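PDB 1VBK: hypothetical protein PH1313, which is of unknown function but, as a ThiI-like protein with a THUMP domain, probably binds RNA and ATP. Local coordinates for residues A[32-37]-A[59-64]; A[67-72]-A[228-233]. All coordinates share one frame; numbering follows the deposited sequence.

Contact 1: residues A[32-37]-A[59-64]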
# COMPACT_ATOMS: atom_id res chain seq x y z
N GLU A 32 -11.57 -18.84 -5.13
CA GLU A 32 -10.38 -19.40 -4.51
C GLU A 32 -10.75 -20.43 -3.44
O GLU A 32 -10.12 -21.48 -3.35
CB GLU A 32 -9.54 -18.29 -3.88
CG GLU A 32 -8.72 -17.50 -4.87
CD GLU A 32 -7.58 -18.31 -5.45
OE1 GLU A 32 -6.74 -18.80 -4.66
OE2 GLU A 32 -7.52 -18.47 -6.69
N ALA A 33 -11.77 -20.12 -2.64
CA ALA A 33 -12.21 -21.02 -1.58
C ALA A 33 -12.75 -22.34 -2.12
O ALA A 33 -12.37 -23.41 -1.65
CB ALA A 33 -13.27 -20.34 -0.74
N LEU A 34 -13.64 -22.27 -3.10
CA LEU A 34 -14.23 -23.47 -3.69
C LEU A 34 -13.19 -24.32 -4.41
O LEU A 34 -13.19 -25.55 -4.30
CB LEU A 34 -15.37 -23.09 -4.64
CG LEU A 34 -16.57 -22.40 -3.96
CD1 LEU A 34 -17.60 -22.01 -5.01
CD2 LEU A 34 -17.20 -23.34 -2.95
N VAL A 35 -12.30 -23.67 -5.16
CA VAL A 35 -11.26 -24.40 -5.88
C VAL A 35 -10.31 -25.08 -4.89
O VAL A 35 -9.96 -26.25 -5.06
CB VAL A 35 -10.47 -23.46 -6.82
CG1 VAL A 35 -9.30 -24.20 -7.46
CG2 VAL A 35 -11.39 -22.92 -7.91
N THR A 36 -9.90 -24.35 -3.86
CA THR A 36 -9.00 -24.89 -2.85
C THR A 36 -9.61 -26.11 -2.16
O THR A 36 -8.92 -27.10 -1.92
CB THR A 36 -8.66 -23.83 -1.78
OG1 THR A 36 -7.99 -22.73 -2.40
CG2 THR A 36 -7.76 -24.41 -0.71
N GLU A 37 -10.90 -26.05 -1.86
CA GLU A 37 -11.58 -27.16 -1.19
C GLU A 37 -12.14 -28.18 -2.18
O GLU A 37 -12.83 -29.12 -1.80
CB GLU A 37 -12.73 -26.62 -0.32
CG GLU A 37 -12.31 -25.66 0.78
CD GLU A 37 -11.39 -26.30 1.80
OE1 GLU A 37 -11.75 -27.36 2.35
OE2 GLU A 37 -10.30 -25.74 2.06
N LYS A 59 -24.76 -27.58 -0.73
CA LYS A 59 -24.56 -27.73 0.70
C LYS A 59 -23.06 -27.66 1.03
O LYS A 59 -22.64 -27.00 1.98
CB LYS A 59 -25.14 -29.07 1.16
CG LYS A 59 -25.68 -29.08 2.58
CD LYS A 59 -24.58 -28.96 3.62
CE LYS A 59 -25.14 -29.13 5.03
NZ LYS A 59 -24.08 -29.11 6.07
N GLU A 60 -22.25 -28.34 0.22
CA GLU A 60 -20.81 -28.35 0.43
C GLU A 60 -20.21 -26.97 0.19
O GLU A 60 -19.32 -26.54 0.91
CB GLU A 60 -20.15 -29.35 -0.51
CG GLU A 60 -18.71 -29.68 -0.14
CD GLU A 60 -18.10 -30.72 -1.05
OE1 GLU A 60 -18.81 -31.66 -1.44
OE2 GLU A 60 -16.89 -30.60 -1.37
N ALA A 61 -20.69 -26.29 -0.85
CA ALA A 61 -20.19 -24.95 -1.16
C ALA A 61 -20.54 -23.99 -0.02
O ALA A 61 -19.70 -23.22 0.44
CB ALA A 61 -20.81 -24.46 -2.46
N ALA A 62 -21.79 -24.05 0.43
CA ALA A 62 -22.24 -23.17 1.50
C ALA A 62 -21.39 -23.32 2.77
O ALA A 62 -21.05 -22.32 3.41
CB ALA A 62 -23.71 -23.45 1.82
N ASN A 63 -21.04 -24.55 3.12
CA ASN A 63 -20.24 -24.79 4.31
C ASN A 63 -18.83 -24.22 4.21
O ASN A 63 -18.23 -23.87 5.22
CB ASN A 63 -20.19 -26.29 4.62
CG ASN A 63 -21.48 -26.80 5.24
OD1 ASN A 63 -21.66 -28.00 5.44
ND2 ASN A 63 -22.38 -25.87 5.57
N VAL A 64 -18.29 -24.14 2.99
CA VAL A 64 -16.96 -23.58 2.79
C VAL A 64 -17.07 -22.05 2.83
O VAL A 64 -16.28 -21.38 3.50
CB VAL A 64 -16.39 -23.96 1.40
CG1 VAL A 64 -15.17 -23.11 1.08
CG2 VAL A 64 -16.03 -25.45 1.38

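Contact 2: residues A[67-72]-A[228-233]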
# COMPACT_ATOMS: atom_id res chain seq x y z
N ARG A 67 -16.64 -19.45 5.71
CA ARG A 67 -15.34 -18.94 6.12
C ARG A 67 -14.79 -17.79 5.27
O ARG A 67 -13.63 -17.38 5.44
CB ARG A 67 -14.31 -20.07 6.15
CG ARG A 67 -14.65 -21.18 7.15
CD ARG A 67 -13.45 -22.10 7.38
NE ARG A 67 -12.98 -22.71 6.14
CZ ARG A 67 -13.56 -23.75 5.55
NH1 ARG A 67 -13.05 -24.24 4.42
NH2 ARG A 67 -14.63 -24.32 6.08
N VAL A 68 -15.62 -17.25 4.38
CA VAL A 68 -15.22 -16.15 3.52
C VAL A 68 -15.73 -14.81 4.07
O VAL A 68 -16.94 -14.56 4.08
CB VAL A 68 -15.76 -16.36 2.09
CG1 VAL A 68 -15.42 -15.16 1.20
CG2 VAL A 68 -15.16 -17.64 1.51
N PHE A 69 -14.81 -13.96 4.51
CA PHE A 69 -15.20 -12.67 5.07
C PHE A 69 -15.91 -11.77 4.06
O PHE A 69 -15.63 -11.81 2.87
CB PHE A 69 -13.98 -11.95 5.64
CG PHE A 69 -13.31 -12.70 6.77
CD1 PHE A 69 -14.04 -13.08 7.89
CD2 PHE A 69 -11.96 -13.03 6.70
CE1 PHE A 69 -13.43 -13.78 8.94
CE2 PHE A 69 -11.34 -13.73 7.74
CZ PHE A 69 -12.08 -14.10 8.86
N GLY A 70 -16.84 -10.96 4.56
CA GLY A 70 -17.58 -10.06 3.69
C GLY A 70 -18.96 -10.61 3.38
O GLY A 70 -19.82 -9.90 2.84
N ILE A 71 -19.18 -11.88 3.72
CA ILE A 71 -20.46 -12.54 3.48
C ILE A 71 -21.32 -12.43 4.73
O ILE A 71 -20.89 -12.81 5.82
CB ILE A 71 -20.26 -14.03 3.13
CG1 ILE A 71 -19.53 -14.16 1.78
CG2 ILE A 71 -21.61 -14.75 3.07
CD1 ILE A 71 -19.22 -15.60 1.40
N VAL A 72 -22.53 -11.90 4.56
CA VAL A 72 -23.47 -11.75 5.67
C VAL A 72 -24.25 -13.05 5.88
O VAL A 72 -24.40 -13.51 7.02
CB VAL A 72 -24.44 -10.58 5.43
CG1 VAL A 72 -25.46 -10.51 6.56
CG2 VAL A 72 -23.66 -9.27 5.36
N LYS A 228 -5.19 -20.22 7.75
CA LYS A 228 -5.28 -20.34 6.31
C LYS A 228 -6.70 -20.64 5.82
O LYS A 228 -7.08 -20.20 4.73
CB LYS A 228 -4.32 -21.43 5.81
CG LYS A 228 -3.78 -21.14 4.41
CD LYS A 228 -2.82 -22.21 3.93
CE LYS A 228 -2.15 -21.78 2.64
NZ LYS A 228 -3.13 -21.28 1.64
N ARG A 229 -7.47 -21.36 6.63
CA ARG A 229 -8.84 -21.73 6.27
C ARG A 229 -9.79 -20.53 6.26
O ARG A 229 -10.99 -20.68 6.02
CB ARG A 229 -9.38 -22.76 7.26
CG ARG A 229 -8.55 -24.03 7.34
CD ARG A 229 -9.09 -24.98 8.40
NE ARG A 229 -10.44 -25.44 8.10
CZ ARG A 229 -11.53 -25.06 8.76
NH1 ARG A 229 -11.44 -24.19 9.76
NH2 ARG A 229 -12.72 -25.55 8.43
N TYR A 230 -9.24 -19.35 6.53
CA TYR A 230 -10.02 -18.11 6.56
C TYR A 230 -9.30 -17.03 5.76
O TYR A 230 -9.63 -15.85 5.88
CB TYR A 230 -10.15 -17.62 8.01
CG TYR A 230 -11.07 -18.44 8.88
CD1 TYR A 230 -12.44 -18.20 8.89
CD2 TYR A 230 -10.57 -19.45 9.70
CE1 TYR A 230 -13.30 -18.95 9.69
CE2 TYR A 230 -11.42 -20.21 10.50
CZ TYR A 230 -12.78 -19.95 10.49
OH TYR A 230 -13.63 -20.69 11.28
N SER A 231 -8.34 -17.42 4.93
CA SER A 231 -7.55 -16.44 4.18
C SER A 231 -7.69 -16.47 2.66
O SER A 231 -6.84 -15.92 1.96
CB SER A 231 -6.07 -16.60 4.54
OG SER A 231 -5.57 -17.81 4.02
N TYR A 232 -8.75 -17.08 2.15
CA TYR A 232 -8.94 -17.15 0.71
C TYR A 232 -8.87 -15.75 0.09
O TYR A 232 -9.55 -14.83 0.53
CB TYR A 232 -10.28 -17.82 0.39
CG TYR A 232 -10.48 -19.10 1.15
CD1 TYR A 232 -11.37 -19.17 2.22
CD2 TYR A 232 -9.75 -20.25 0.82
CE1 TYR A 232 -11.54 -20.35 2.95
CE2 TYR A 232 -9.91 -21.44 1.55
CZ TYR A 232 -10.80 -21.48 2.61
OH TYR A 232 -10.97 -22.64 3.32
N GLY A 233 -8.04 -15.61 -0.94
CA GLY A 233 -7.89 -14.32 -1.59
C GLY A 233 -6.49 -13.76 -1.41
O GLY A 233 -6.09 -12.83 -2.11
O HOH W 1 -12.01 -15.45 4.59

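Contact 1: residues A[32-37]-A[59-64]
V64 and E37 meet through their torsions: CG1 of V64 stands anti to its own backbone N (chi1 167°), which spreads the two methyls toward helix 19-36, while chi1 of E37 (-60°), with CG opposite the carbonyl carbon, lays the CG methylene across both of them. CG of E37 is 3.8 Å from CG2 of V64 and equally near CG1, the two side chains crossing aslant. The same CG1 also meets the methyl of A33, with CB of A33 3.8 Å away, so that this one branch fits between A33 and the aliphatic part of E37. One turn earlier in helix 58-65, A61 receives the tip of L34, whose CD2 lies 3.8 Å from A61 CB and against its CA. A33 thus faces V64 and A61 faces L34; the axes of 32-36 and 59-64 approach to 10.0 Å, with their directions at 119°. These are the two helices of the ferredoxin-like ThiI domain, packed next to each other, and V39 and Y41 of the following loop continue the apolar patch around L34. No hydrogen bond joins the segments; their association is purely van der Waals, and E37 contributes its methylenes here while its carboxylate OE2 makes a weak hydrogen bond to Y232.

Contact 2: residues A[67-72]-A[228-233]
R229 and R67 open the contact. The backbone O of R229 accepts a hydrogen bond from R67 NE at 2.8 Å, lying almost in the guanidinium plane but reached by a markedly bent N-H. Above, the R229 guanidinium stacks on that of R67, their centres 4.0 Å apart and their planes inclined by 28°. NH2 of each arginine comes within 3.3 Å of NH2 of the other, a like-charge approach that the nearby carboxylate of E37 may ease through its long, weak ion pair with R67. Y230 follows, turning one ring face to the aliphatic chain of R67: CD of R67 sits 4.0 Å from the ring centroid in a CH-pi contact, and the guanidinium beyond stands nearly perpendicular to the ring. On the other segment, F69 brings CE2 to 4.1 Å from Y230 CB, and a water links O of Y230 to O of R67 and N of F69. Y232 then offers its hydroxyl to R67 NH1, at 2.8 Å along a fairly straight N-H (165°) and close to the guanidinium plane, while its CD1 packs on CG2 of V68, 4.1 Å away. R67, bent at chi3 (-58°), can therefore reach R229 O and Y232 OH with adjacent N-H groups. The contact joins the ferredoxin-like part, just before strand 71-81, to the loop after helix 215-228 of the ThiI-type domain; helix 19-36 packs on V68 and Y232, and F196 of helix 189-200 meets F69 and Y230 edge-to-face.

Contacts 1 and 2 lie with centres about 10 Å apart and follow one another along the chain, helix 58-65 leading into the 67-72 segment. They share the C-terminal end of helix 19-36: A33, which packs on V64 in contact 1, also borders contact 2, with its CA 3.5 Å from Y232 CD2 and its CB 4.0 Å from V68 CG2. E37 connects them through its carboxylate, CD lying 3.7 Å from R67 NH1. Contact 1 is thus internal to the ferredoxin-like domain, whereas contact 2 carries that unit onto the ThiI-type domain. In contact 2 the side chain of Y230 is about 4 Å from a bound MRD, a methylpentanediol probably from the crystallisation liquor.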